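Long-range contacts in beta-glucosidase (Chaetomella raphigera, PDB 6JXG), which probably hydrolyses terminal, non-reducing beta-D-glucosyl residues, releasing beta-D-glucose in the breakdown of cellulose: residues 67-72 against 316-321; 94-99 against 146-151. All blocks are in the same frame, centred on the assembly; numbering follows the deposited sequence.

From the N terminus, the chain leaves strand 55-57 and runs through loop 67-72 and the short helix 75-79 to helix 84-100, one face of which carries half of contact 2. Helix 131-147 then turns at its C-terminal end to meet 94-99, closing a loop of 46 residues just before strand 151-157 of the N-terminal, TIM-barrel-related domain. Contact 1 closes much later, when 316-321, the loop ahead of helix 323-332 and the second domain's strand 335-339, returns to 67-72. The smaller loop therefore lies wholly within the larger, and the two do not cross. Glu97 links them: it leaves helix 84-100 on the side away from 146-151 and reaches Thr70 of contact 1.

Contact 1 (67-72 against 316-321); sequences QNVTAF and PNVQAD. With NAG (2-acetamido-2-deoxy-beta-D-glucopyranose), chain B.
Two loops meet here with the CA atoms of Asn68 and Asn317 5.0 Å apart, and a single backbone hydrogen bond joins them, Val318 N to Asn68 O (3.3 Å, N-H...O angle 153°). Within 316-321, residues 317-319 form an Asx turn: the OD1 of Asn317 accepts from Gln319 N at 3.2 Å. That OD1 is doubly gripped, because Gln319 NE2 reaches it at 3.3 Å from the opposite face of its amide. Holding CG anti to the backbone N (chi1 165°) brings the Asn317 amide beside the Asn68 side chain. Asn68 is the N-glycosylated residue, its ND2 bonded to C1 of NAG, and the CB of Asn317 packs on the sugar's O5 at 3.6 Å while Gln67 CB lies against its acetyl methyl. Gln319 lies across the Asn68 backbone. Its chain crosses the Asn68 side chain at about a right angle, CG sits 3.5 Å from Asn68 O, and the two amide planes end up only 24° apart. Replacing it with an alanine would probably leave Asn317 OD1 with one donor fewer and open a gap beside the Asn68 carbonyl. Toward helix 84-100, the side chains of Val69 and Val318 lie side by side, CG1 to CG2 at 4.0 Å, both resting on Glu97. Glu97 also takes a hydrogen bond with Thr70 OG1, so this buried hydroxyl is tied to the helix as well as to a bridging water. Waters fill in at both ends: one donates to Gln67 O and Pro316 O, and another spans the loops farther along, donating to Thr70 OG1 and to Gln319 OE1 at 2.7 Å.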
loop_
_atom_site.group_PDB
_atom_site.type_symbol
_atom_site.label_atom_id
_atom_site.label_comp_id
_atom_site.label_asym_id
_atom_site.label_seq_id
_atom_site.Cartn_x
_atom_site.Cartn_y
_atom_site.Cartn_z
ATOM N N GLN A 67 20.785 -9.538 -1.735
ATOM C CA GLN A 67 20.521 -10.572 -2.666
ATOM C C GLN A 67 19.807 -11.757 -1.975
ATOM O O GLN A 67 19.793 -11.876 -0.706
ATOM C CB GLN A 67 21.803 -11.023 -3.379
ATOM C CG GLN A 67 22.568 -9.952 -4.082
ATOM C CD GLN A 67 21.671 -9.226 -5.043
ATOM O OE1 GLN A 67 21.108 -9.855 -5.903
ATOM N NE2 GLN A 67 21.461 -7.911 -4.853
ATOM N N ASN A 68 19.215 -12.607 -2.820
ATOM C CA ASN A 68 18.516 -13.823 -2.345
ATOM C C ASN A 68 17.425 -13.472 -1.359
ATOM O O ASN A 68 17.276 -14.116 -0.343
ATOM C CB ASN A 68 19.484 -14.774 -1.683
ATOM C CG ASN A 68 20.098 -15.722 -2.651
ATOM O OD1 ASN A 68 19.471 -16.109 -3.661
ATOM N ND2 ASN A 68 21.342 -16.090 -2.390
ATOM N N VAL A 69 16.619 -12.476 -1.750
ATOM C CA VAL A 69 15.410 -12.155 -1.037
ATOM C C VAL A 69 14.222 -12.215 -2.050
ATOM O O VAL A 69 14.409 -12.336 -3.243
ATOM C CB VAL A 69 15.497 -10.745 -0.408
ATOM C CG1 VAL A 69 16.699 -10.644 0.499
ATOM C CG2 VAL A 69 15.550 -9.671 -1.476
ATOM N N THR A 70 13.019 -12.148 -1.537
ATOM C CA THR A 70 11.819 -12.197 -2.366
ATOM C C THR A 70 11.396 -10.774 -2.759
ATOM O O THR A 70 11.303 -9.894 -1.916
ATOM C CB THR A 70 10.670 -12.897 -1.607
ATOM O OG1 THR A 70 11.066 -14.250 -1.331
ATOM C CG2 THR A 70 9.366 -12.966 -2.417
ATOM N N ALA A 71 11.024 -10.603 -4.022
ATOM C CA ALA A 71 10.457 -9.359 -4.495
ATOM C C ALA A 71 8.917 -9.566 -4.561
ATOM O O ALA A 71 8.394 -10.152 -5.508
ATOM C CB ALA A 71 11.052 -8.961 -5.837
ATOM N N PHE A 72 8.249 -9.227 -3.458
ATOM C CA PHE A 72 6.845 -9.436 -3.315
ATOM C C PHE A 72 6.081 -8.457 -4.205
ATOM O O PHE A 72 6.623 -7.459 -4.651
ATOM C CB PHE A 72 6.396 -9.238 -1.876
ATOM C CG PHE A 72 6.957 -10.252 -0.876
ATOM C CD1 PHE A 72 6.374 -11.488 -0.690
ATOM C CD2 PHE A 72 8.117 -9.975 -0.191
ATOM C CE1 PHE A 72 6.938 -12.385 0.224
ATOM C CE2 PHE A 72 8.654 -10.860 0.724
ATOM C CZ PHE A 72 8.054 -12.087 0.890
ATOM N N PRO A 316 22.557 -14.911 4.354
ATOM C CA PRO A 316 22.023 -16.209 3.919
ATOM C C PRO A 316 20.886 -16.058 2.869
ATOM O O PRO A 316 20.314 -14.926 2.684
ATOM C CB PRO A 316 21.503 -16.766 5.186
ATOM C CG PRO A 316 21.053 -15.595 5.944
ATOM C CD PRO A 316 22.083 -14.552 5.683
ATOM N N ASN A 317 20.536 -17.158 2.216
ATOM C CA ASN A 317 19.428 -17.097 1.284
ATOM C C ASN A 317 18.186 -17.223 2.134
ATOM O O ASN A 317 18.013 -18.238 2.792
ATOM C CB ASN A 317 19.517 -18.195 0.284
ATOM C CG ASN A 317 18.211 -18.414 -0.476
ATOM O OD1 ASN A 317 17.437 -17.512 -0.702
ATOM N ND2 ASN A 317 18.036 -19.613 -0.944
ATOM N N VAL A 318 17.376 -16.181 2.178
ATOM C CA VAL A 318 16.213 -16.189 3.069
ATOM C C VAL A 318 14.876 -16.387 2.327
ATOM O O VAL A 318 13.839 -16.193 2.921
ATOM C CB VAL A 318 16.195 -14.895 3.932
ATOM C CG1 VAL A 318 17.452 -14.752 4.796
ATOM C CG2 VAL A 318 16.047 -13.664 3.097
ATOM N N GLN A 319 14.880 -16.732 1.055
ATOM C CA GLN A 319 13.637 -16.792 0.257
ATOM C C GLN A 319 12.626 -17.796 0.760
ATOM O O GLN A 319 11.436 -17.592 0.584
ATOM C CB GLN A 319 13.913 -17.114 -1.182
ATOM C CG GLN A 319 14.705 -15.987 -1.863
ATOM C CD GLN A 319 14.991 -16.328 -3.301
ATOM O OE1 GLN A 319 14.095 -16.387 -4.112
ATOM N NE2 GLN A 319 16.261 -16.608 -3.608
ATOM N N ALA A 320 13.118 -18.886 1.331
ATOM C CA ALA A 320 12.261 -19.903 1.881
ATOM C C ALA A 320 11.184 -20.273 0.813
ATOM O O ALA A 320 11.535 -20.417 -0.354
ATOM C CB ALA A 320 11.687 -19.424 3.215
ATOM N N ASP A 321 9.922 -20.434 1.215
ATOM C CA ASP A 321 8.821 -20.790 0.329
ATOM C C ASP A 321 7.972 -19.545 0.019
ATOM O O ASP A 321 6.787 -19.643 -0.328
ATOM C CB ASP A 321 7.950 -21.901 0.989
ATOM C CG ASP A 321 7.387 -21.488 2.321
ATOM O OD1 ASP A 321 6.443 -22.144 2.755
ATOM O OD2 ASP A 321 7.822 -20.511 2.937
HETATM C C1 NAG B . 22.021 -17.042 -3.232
HETATM C C2 NAG B . 23.515 -16.815 -3.444
HETATM C C3 NAG B . 24.089 -18.028 -4.153
HETATM C C4 NAG B . 23.836 -19.236 -3.278
HETATM C C5 NAG B . 22.324 -19.373 -3.222
HETATM C C6 NAG B . 21.782 -20.612 -2.523
HETATM C C7 NAG B . 24.297 -14.531 -3.754
HETATM C C8 NAG B . 24.477 -13.345 -4.651
HETATM N N2 NAG B . 23.750 -15.627 -4.250
HETATM O O3 NAG B . 25.471 -17.812 -4.296
HETATM O O4 NAG B . 24.459 -20.371 -3.845
HETATM O O5 NAG B . 21.864 -18.256 -2.509
HETATM O O6 NAG B . 22.536 -20.671 -1.338
HETATM O O7 NAG B . 24.657 -14.484 -2.589
HETATM O O HOH W 1 21.238 -12.679 1.523
HETATM O O HOH W 2 11.529 -16.013 -3.354
#

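Contact 2 (94-99 against 146-151); sequences LGQEAK and QDAGVQ
The peptide group between Gly95 and Gln96 turns one face to the methyl of Ala148, whose CB stands over it, 3.2 Å from Gln96 N. The same methyl meets Gln96 CG at the border of this patch; the amide beyond it goes its own way, its OE1 bonded to His322. This is a helix-to-strand turn of the TIM-barrel-related domain. Helix 131-147 ends in a Schellman motif at Gly149 and runs on into strand 151-157, while its turn packs against helix 84-100. Both glycines are needed by the fit. At Gly95 a beta carbon would strike Ala148 CB. At Gly149 the positive phi of 107° would jam one against the preceding carbonyl, and it would collide with Lys99 CD too. With chi1 at 169° the Lys99 chain leaves opposite its own N and runs alongside the turn, CD 3.4 Å from Ala148 O. Farther in, Val150 faces the helix with both methyls: CG1 approaches Gly95 CA at 3.8 Å, and the valine also touches Met145 and Gln106. The turn is secured within its own segment by the bond from Gly149 N to Gln146 O, 3.0 Å long. Val150 CG2 rests on Ala98 CB at 3.8 Å.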
loop_
_atom_site.group_PDB
_atom_site.type_symbol
_atom_site.label_atom_id
_atom_site.label_comp_id
_atom_site.label_asym_id
_atom_site.label_seq_id
_atom_site.Cartn_x
_atom_site.Cartn_y
_atom_site.Cartn_z
ATOM N N LEU A 94 7.484 -11.277 4.557
ATOM C CA LEU A 94 8.473 -10.182 4.550
ATOM C C LEU A 94 9.213 -10.123 5.857
ATOM O O LEU A 94 10.449 -9.988 5.917
ATOM C CB LEU A 94 7.770 -8.831 4.455
ATOM C CG LEU A 94 8.387 -7.653 3.771
ATOM C CD1 LEU A 94 7.769 -6.345 4.245
ATOM C CD2 LEU A 94 9.865 -7.597 3.342
ATOM N N GLY A 95 8.436 -10.150 6.924
ATOM C CA GLY A 95 9.053 -10.084 8.241
ATOM C C GLY A 95 9.958 -11.267 8.553
ATOM O O GLY A 95 11.016 -11.084 9.221
ATOM N N GLN A 96 9.572 -12.453 8.109
ATOM C CA GLN A 96 10.505 -13.615 8.183
ATOM C C GLN A 96 11.856 -13.400 7.539
ATOM O O GLN A 96 12.951 -13.694 8.150
ATOM C CB GLN A 96 9.851 -14.882 7.644
ATOM C CG GLN A 96 8.782 -15.388 8.599
ATOM C CD GLN A 96 7.969 -16.479 8.018
ATOM O OE1 GLN A 96 7.923 -16.682 6.787
ATOM N NE2 GLN A 96 7.286 -17.205 8.904
ATOM N N GLU A 97 11.829 -12.831 6.333
ATOM C CA GLU A 97 13.074 -12.512 5.662
ATOM C C GLU A 97 13.911 -11.429 6.429
ATOM O O GLU A 97 15.151 -11.525 6.517
ATOM C CB GLU A 97 12.856 -12.117 4.191
ATOM C CG GLU A 97 12.238 -13.239 3.391
ATOM C CD GLU A 97 12.265 -13.125 1.865
ATOM O OE1 GLU A 97 12.845 -12.181 1.257
ATOM O OE2 GLU A 97 11.608 -14.046 1.261
ATOM N N ALA A 98 13.240 -10.353 6.854
ATOM C CA ALA A 98 13.874 -9.242 7.541
ATOM C C ALA A 98 14.596 -9.811 8.818
ATOM O O ALA A 98 15.811 -9.564 9.047
ATOM C CB ALA A 98 12.827 -8.206 7.904
ATOM N N LYS A 99 13.863 -10.559 9.653
ATOM C CA LYS A 99 14.446 -11.116 10.868
ATOM C C LYS A 99 15.666 -11.987 10.567
ATOM O O LYS A 99 16.704 -11.910 11.263
ATOM C CB LYS A 99 13.402 -11.937 11.658
ATOM C CG LYS A 99 14.057 -12.753 12.787
ATOM C CD LYS A 99 13.108 -13.069 13.952
ATOM C CE LYS A 99 13.847 -13.931 15.021
ATOM N NZ LYS A 99 12.941 -14.959 15.691
ATOM N N GLN A 146 5.222 -8.200 12.282
ATOM C CA GLN A 146 5.609 -8.226 13.690
ATOM C C GLN A 146 5.403 -9.618 14.332
ATOM O O GLN A 146 6.188 -10.012 15.208
ATOM C CB GLN A 146 4.944 -7.099 14.460
ATOM C CG GLN A 146 5.321 -5.744 13.850
ATOM C CD GLN A 146 5.075 -4.537 14.684
ATOM O OE1 GLN A 146 5.596 -3.447 14.372
ATOM N NE2 GLN A 146 4.240 -4.651 15.687
ATOM N N ASP A 147 4.450 -10.387 13.836
ATOM C CA ASP A 147 4.371 -11.788 14.258
ATOM C C ASP A 147 5.674 -12.539 13.868
ATOM O O ASP A 147 6.061 -13.417 14.605
ATOM C CB ASP A 147 3.150 -12.514 13.635
ATOM C CG ASP A 147 1.838 -12.180 14.287
ATOM O OD1 ASP A 147 1.790 -11.509 15.341
ATOM O OD2 ASP A 147 0.805 -12.651 13.719
ATOM N N ALA A 148 6.333 -12.195 12.740
ATOM C CA ALA A 148 7.612 -12.761 12.326
ATOM C C ALA A 148 8.763 -12.272 13.113
ATOM O O ALA A 148 9.844 -12.769 12.934
ATOM C CB ALA A 148 7.885 -12.480 10.831
ATOM N N GLY A 149 8.588 -11.202 13.880
ATOM C CA GLY A 149 9.586 -10.727 14.800
ATOM C C GLY A 149 10.334 -9.443 14.397
ATOM O O GLY A 149 11.241 -9.001 15.142
ATOM N N VAL A 150 9.948 -8.824 13.257
ATOM C CA VAL A 150 10.575 -7.555 12.865
ATOM C C VAL A 150 9.656 -6.419 13.377
ATOM O O VAL A 150 8.437 -6.620 13.617
ATOM C CB VAL A 150 10.782 -7.417 11.308
ATOM C CG1 VAL A 150 9.465 -7.126 10.607
ATOM C CG2 VAL A 150 11.734 -6.300 10.981
ATOM N N GLN A 151 10.234 -5.250 13.627
ATOM C CA GLN A 151 9.447 -4.031 13.911
ATOM C C GLN A 151 8.982 -3.438 12.559
ATOM O O GLN A 151 9.790 -3.250 11.644
ATOM C CB GLN A 151 10.316 -2.987 14.611
ATOM C CG GLN A 151 10.849 -3.450 15.963
ATOM C CD GLN A 151 11.773 -2.451 16.658
ATOM O OE1 GLN A 151 12.964 -2.770 17.018
ATOM N NE2 GLN A 151 11.281 -1.254 16.854
#